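Side-chain contacts in oxidoreductase, Gfo/Idh/MocA family (Vibrio cholerae, PDB 1XEA), which probably binds a nicotinamide adenine dinucleotide cofactor in a Rossmann-fold domain and uses it to oxidise or reduce a substrate that remains to be identified: residues R161-F165 with D166-H170; V254-K257 with D258-M262. One frame throughout, in Å; residues are numbered along the deposited sequence.

Interaction 1. Residues R161-F165 with D166-H170; sequences RTFVF and DDFIH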
loop_
_atom_site.group_PDB
_atom_site.type_symbol
_atom_site.label_atom_id
_atom_site.label_comp_id
_atom_site.label_asym_id
_atom_site.label_seq_id
_atom_site.Cartn_x
_atom_site.Cartn_y
_atom_site.Cartn_z
ATOM N N ARG A 161 -33.556 3.424 12.930
ATOM C CA ARG A 161 -33.902 2.011 12.920
ATOM C C ARG A 161 -33.143 1.197 11.890
ATOM O O ARG A 161 -32.311 0.370 12.246
ATOM C CB ARG A 161 -35.397 1.845 12.684
ATOM C CG ARG A 161 -36.241 2.127 13.912
ATOM C CD ARG A 161 -36.334 0.910 14.791
ATOM N NE ARG A 161 -36.278 1.272 16.196
ATOM C CZ ARG A 161 -36.470 0.414 17.188
ATOM N NH1 ARG A 161 -36.738 -0.860 16.924
ATOM N NH2 ARG A 161 -36.377 0.828 18.446
ATOM N N THR A 162 -33.439 1.417 10.616
ATOM C CA THR A 162 -32.783 0.669 9.558
ATOM C C THR A 162 -31.274 0.671 9.713
ATOM O O THR A 162 -30.630 -0.376 9.685
ATOM C CB THR A 162 -33.113 1.251 8.186
ATOM O OG1 THR A 162 -34.534 1.311 8.027
ATOM C CG2 THR A 162 -32.524 0.378 7.090
ATOM N N PHE A 163 -30.717 1.865 9.861
ATOM C CA PHE A 163 -29.282 2.045 10.021
ATOM C C PHE A 163 -28.724 1.103 11.084
ATOM O O PHE A 163 -27.717 0.445 10.859
ATOM C CB PHE A 163 -29.012 3.499 10.408
ATOM C CG PHE A 163 -27.554 3.866 10.498
ATOM C CD1 PHE A 163 -27.002 4.763 9.592
ATOM C CD2 PHE A 163 -26.773 3.431 11.559
ATOM C CE1 PHE A 163 -25.705 5.228 9.744
ATOM C CE2 PHE A 163 -25.472 3.894 11.714
ATOM C CZ PHE A 163 -24.943 4.799 10.806
ATOM N N VAL A 164 -29.382 1.030 12.234
ATOM C CA VAL A 164 -28.891 0.178 13.299
ATOM C C VAL A 164 -29.205 -1.297 13.139
ATOM O O VAL A 164 -28.300 -2.126 13.128
ATOM C CB VAL A 164 -29.412 0.626 14.673
ATOM C CG1 VAL A 164 -28.860 -0.278 15.764
ATOM C CG2 VAL A 164 -29.002 2.063 14.942
ATOM N N PHE A 165 -30.475 -1.645 13.016
ATOM C CA PHE A 165 -30.810 -3.054 12.897
ATOM C C PHE A 165 -30.388 -3.737 11.606
ATOM O O PHE A 165 -30.071 -4.925 11.613
ATOM C CB PHE A 165 -32.304 -3.269 13.138
ATOM C CG PHE A 165 -32.665 -3.364 14.590
ATOM C CD1 PHE A 165 -32.757 -2.223 15.377
ATOM C CD2 PHE A 165 -32.879 -4.599 15.182
ATOM C CE1 PHE A 165 -33.052 -2.313 16.734
ATOM C CE2 PHE A 165 -33.174 -4.694 16.535
ATOM C CZ PHE A 165 -33.261 -3.548 17.308
ATOM N N ASP A 166 -30.357 -3.009 10.500
ATOM C CA ASP A 166 -29.980 -3.643 9.244
ATOM C C ASP A 166 -28.543 -3.406 8.788
ATOM O O ASP A 166 -28.125 -3.923 7.750
ATOM C CB ASP A 166 -30.947 -3.217 8.139
ATOM C CG ASP A 166 -32.382 -3.571 8.465
ATOM O OD1 ASP A 166 -32.684 -4.778 8.633
ATOM O OD2 ASP A 166 -33.212 -2.639 8.557
ATOM N N ASP A 167 -27.772 -2.654 9.566
ATOM C CA ASP A 167 -26.405 -2.362 9.167
ATOM C C ASP A 167 -25.414 -2.369 10.320
ATOM O O ASP A 167 -24.612 -3.296 10.450
ATOM C CB ASP A 167 -26.378 -1.006 8.464
ATOM C CG ASP A 167 -25.378 -0.957 7.340
ATOM O OD1 ASP A 167 -24.778 -2.004 7.025
ATOM O OD2 ASP A 167 -25.194 0.131 6.757
ATOM N N PHE A 168 -25.482 -1.330 11.149
ATOM C CA PHE A 168 -24.593 -1.163 12.296
ATOM C C PHE A 168 -24.475 -2.428 13.129
ATOM O O PHE A 168 -23.462 -2.669 13.787
ATOM C CB PHE A 168 -25.089 -0.024 13.183
ATOM C CG PHE A 168 -24.121 0.365 14.248
ATOM C CD1 PHE A 168 -22.919 0.983 13.914
ATOM C CD2 PHE A 168 -24.399 0.109 15.589
ATOM C CE1 PHE A 168 -22.000 1.343 14.902
ATOM C CE2 PHE A 168 -23.488 0.464 16.590
ATOM C CZ PHE A 168 -22.281 1.085 16.249
ATOM N N ILE A 169 -25.519 -3.243 13.097
ATOM C CA ILE A 169 -25.517 -4.479 13.860
ATOM C C ILE A 169 -24.361 -5.368 13.424
ATOM O O ILE A 169 -23.900 -6.198 14.190
ATOM C CB ILE A 169 -26.851 -5.229 13.695
ATOM C CG1 ILE A 169 -26.996 -6.268 14.807
ATOM C CG2 ILE A 169 -26.909 -5.891 12.330
ATOM C CD1 ILE A 169 -28.417 -6.665 15.063
ATOM N N HIS A 170 -23.897 -5.189 12.194
ATOM C CA HIS A 170 -22.791 -5.987 11.713
ATOM C C HIS A 170 -21.554 -5.683 12.546
ATOM O O HIS A 170 -21.063 -6.541 13.273
ATOM C CB HIS A 170 -22.507 -5.701 10.246
ATOM C CG HIS A 170 -23.239 -6.601 9.305
ATOM N ND1 HIS A 170 -23.230 -7.973 9.433
ATOM C CD2 HIS A 170 -24.008 -6.329 8.224
ATOM C CE1 HIS A 170 -23.966 -8.508 8.476
ATOM N NE2 HIS A 170 -24.450 -7.532 7.728
#
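Phe-163 and Phe-168 meet on the buried side of helix 160-175, where CD2 of the Phe-163 ring approaches CB of Phe-168 at 4.2 Å and the two side chains cross at a slant, without stacking. Phe-168 has CG anti to its backbone N (chi1 -170°), which carries its ring away from the preceding turn. Val-164 adds a loose contact, its CG1 lying 4.5 Å from Phe-168 CD2. Thr-162 and Asp-166, one helical turn apart, meet through methyl rather than hydroxyl: CG2 of Thr-162 lies 3.4 Å from OD2 of Asp-166. The Thr-162 hydroxyl is hydrogen-bonded to Asp-159.

The backbone beneath these side chains changes pitch. Asp-166 N makes an ordinary alpha-helical bond to Thr-162 O (2.8 Å). Phe-168 N, however, reaches back five residues to Phe-163 O in a nearly straight bond of 2.9 Å. Ile-169 N does likewise to Val-164 O (3.0 Å). This pi-type widening accompanies a kink, and the axes of the two halves differ by 30°.

Further out, the Phe-163 and Phe-168 rings pack on strands 196-206 and 209-216 of the mixed sheet, while Val-164 and Phe-165 lean on Cys-303 of helix 286-311. Asp-166 touches Pro-95, and His-170 touches Lys-94; this Lys-Pro pair matches the motif that family members carry at the nicotinamide site, so the widened turn probably borders the active-site cleft. Asp-167 instead faces the sheet with the rings. Its OD2 is gripped by salt bridges from both Arg-153 and Arg-217, which probably compensate the buried carboxylate and tie the widened turn to the ends of strands 146-152 and 209-216.

Interaction 2. Residues V254-K257 with D258-M262; sequences VALK and DWTPM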
loop_
_atom_site.group_PDB
_atom_site.type_symbol
_atom_site.label_atom_id
_atom_site.label_comp_id
_atom_site.label_asym_id
_atom_site.label_seq_id
_atom_site.Cartn_x
_atom_site.Cartn_y
_atom_site.Cartn_z
ATOM N N VAL A 254 -0.446 -10.140 5.724
ATOM C CA VAL A 254 -1.160 -11.384 6.015
ATOM C C VAL A 254 -2.328 -11.417 5.038
ATOM O O VAL A 254 -3.132 -10.482 4.994
ATOM C CB VAL A 254 -1.752 -11.453 7.460
ATOM C CG1 VAL A 254 -0.662 -11.675 8.486
ATOM C CG2 VAL A 254 -2.538 -10.197 7.767
ATOM N N ALA A 255 -2.433 -12.480 4.252
ATOM C CA ALA A 255 -3.525 -12.551 3.286
ATOM C C ALA A 255 -4.204 -13.905 3.193
ATOM O O ALA A 255 -3.695 -14.917 3.665
ATOM C CB ALA A 255 -3.034 -12.122 1.903
ATOM N N LEU A 256 -5.368 -13.895 2.564
ATOM C CA LEU A 256 -6.160 -15.086 2.380
ATOM C C LEU A 256 -5.543 -15.904 1.251
ATOM O O LEU A 256 -5.059 -15.338 0.274
ATOM C CB LEU A 256 -7.578 -14.674 2.016
ATOM C CG LEU A 256 -8.642 -15.758 1.940
ATOM C CD1 LEU A 256 -8.780 -16.476 3.297
ATOM C CD2 LEU A 256 -9.944 -15.103 1.563
ATOM N N LYS A 257 -5.550 -17.226 1.394
ATOM C CA LYS A 257 -5.001 -18.109 0.375
ATOM C C LYS A 257 -5.642 -17.790 -0.973
ATOM O O LYS A 257 -6.799 -17.374 -1.036
ATOM C CB LYS A 257 -5.285 -19.566 0.739
ATOM C CG LYS A 257 -4.076 -20.469 0.688
ATOM C CD LYS A 257 -4.385 -21.832 1.291
ATOM C CE LYS A 257 -3.099 -22.590 1.630
ATOM N NZ LYS A 257 -3.341 -23.947 2.200
ATOM N N ASP A 258 -4.895 -17.988 -2.052
ATOM C CA ASP A 258 -5.410 -17.715 -3.381
ATOM C C ASP A 258 -6.436 -18.772 -3.788
ATOM O O ASP A 258 -6.445 -19.885 -3.264
ATOM C CB ASP A 258 -4.254 -17.671 -4.385
ATOM C CG ASP A 258 -4.673 -17.127 -5.743
ATOM O OD1 ASP A 258 -5.664 -16.384 -5.810
ATOM O OD2 ASP A 258 -4.001 -17.425 -6.747
ATOM N N TRP A 259 -7.294 -18.403 -4.736
ATOM C CA TRP A 259 -8.363 -19.257 -5.260
ATOM C C TRP A 259 -9.429 -19.566 -4.229
ATOM O O TRP A 259 -10.139 -20.566 -4.327
ATOM C CB TRP A 259 -7.824 -20.563 -5.838
ATOM C CG TRP A 259 -7.225 -20.387 -7.184
ATOM C CD1 TRP A 259 -5.969 -19.955 -7.463
ATOM C CD2 TRP A 259 -7.873 -20.593 -8.445
ATOM N NE1 TRP A 259 -5.787 -19.874 -8.818
ATOM C CE2 TRP A 259 -6.936 -20.257 -9.446
ATOM C CE3 TRP A 259 -9.147 -21.026 -8.824
ATOM C CZ2 TRP A 259 -7.238 -20.338 -10.813
ATOM C CZ3 TRP A 259 -9.445 -21.105 -10.190
ATOM C CH2 TRP A 259 -8.488 -20.760 -11.164
ATOM N N THR A 260 -9.550 -18.690 -3.246
ATOM C CA THR A 260 -10.560 -18.848 -2.224
ATOM C C THR A 260 -11.803 -18.181 -2.784
ATOM O O THR A 260 -11.748 -17.033 -3.197
ATOM C CB THR A 260 -10.140 -18.122 -0.952
ATOM O OG1 THR A 260 -8.887 -18.650 -0.508
ATOM C CG2 THR A 260 -11.186 -18.284 0.136
ATOM N N PRO A 261 -12.940 -18.888 -2.824
ATOM C CA PRO A 261 -14.135 -18.233 -3.366
ATOM C C PRO A 261 -14.527 -16.969 -2.600
ATOM O O PRO A 261 -14.346 -16.890 -1.391
ATOM C CB PRO A 261 -15.199 -19.340 -3.320
ATOM C CG PRO A 261 -14.683 -20.292 -2.294
ATOM C CD PRO A 261 -13.205 -20.301 -2.522
HETATM N N MSE A 262 -15.036 -15.981 -3.332
HETATM C CA MSE A 262 -15.439 -14.695 -2.773
HETATM C C MSE A 262 -16.402 -14.832 -1.610
HETATM O O MSE A 262 -16.190 -14.244 -0.548
HETATM C CB MSE A 262 -16.056 -13.832 -3.879
HETATM C CG MSE A 262 -16.541 -12.451 -3.472
HETATM SE SE MSE A 262 -18.344 -12.428 -2.804
HETATM C CE MSE A 262 -19.259 -12.937 -4.426
#
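Thr-260 and Leu-256 are turned toward each other by their first torsions: OG1 of Thr-260 stands beside its own backbone N (chi1 -58°), with the methyl anti to that N, while Leu-256 extends with CG anti to its N (chi1 -173°). The threonine hydroxyl is thereby delivered to Lys-257 O, to which it donates a hydrogen bond of 2.5 Å. It comes from above the carbonyl plane, 48° out of it. Thr-260 N stays 3.8 Å from Lys-257 O, so the side chain, rather than the amide, closes the loop. On its other branch, Thr-260 CG2 rests 3.7 Å from Leu-256 CD2, and the two side chains cross at about a right angle.

At the crest of the loop, Asp-258 OD1 accepts a weak hydrogen bond from Trp-259 N (2.8 Å), and the same oxygen forms a salt bridge with Lys-266 of the second subunit. The Trp-259 indole has cation-pi partners in Lys-16 and Lys-266 of that subunit and packs on its Leu-263, so the loop is held by its neighbour as well as by its own bonds.

Lys-257 to Thr-260 form a beta turn close to type II, with Trp-259 in the left-handed region. It leads from strand 250-255, outermost of its sheet within this chain, to Pro-261, the N-cap of helix 262-265, and presents its crest to the subunit interface.

Both interactions are local, yet they sit in contrasting places, with centres about 28 Å apart and nearest atoms about 13 Å apart. Interaction 1 is a mostly buried contact within a single helix, packed on both the mixed sheet and helix 286-311, and no other chain touches it. Interaction 2 is a surface contact in the connection that leaves the last strand of that same sheet, and it faces a second subunit. Their chemistry follows: backbone bonds of altered pitch and aromatic packing in the first, with a buried carboxylate answered by arginines of the same chain; one side-chain hydroxyl closing a turn, with charged and cation-pi partners supplied by the neighbouring copy, in the second.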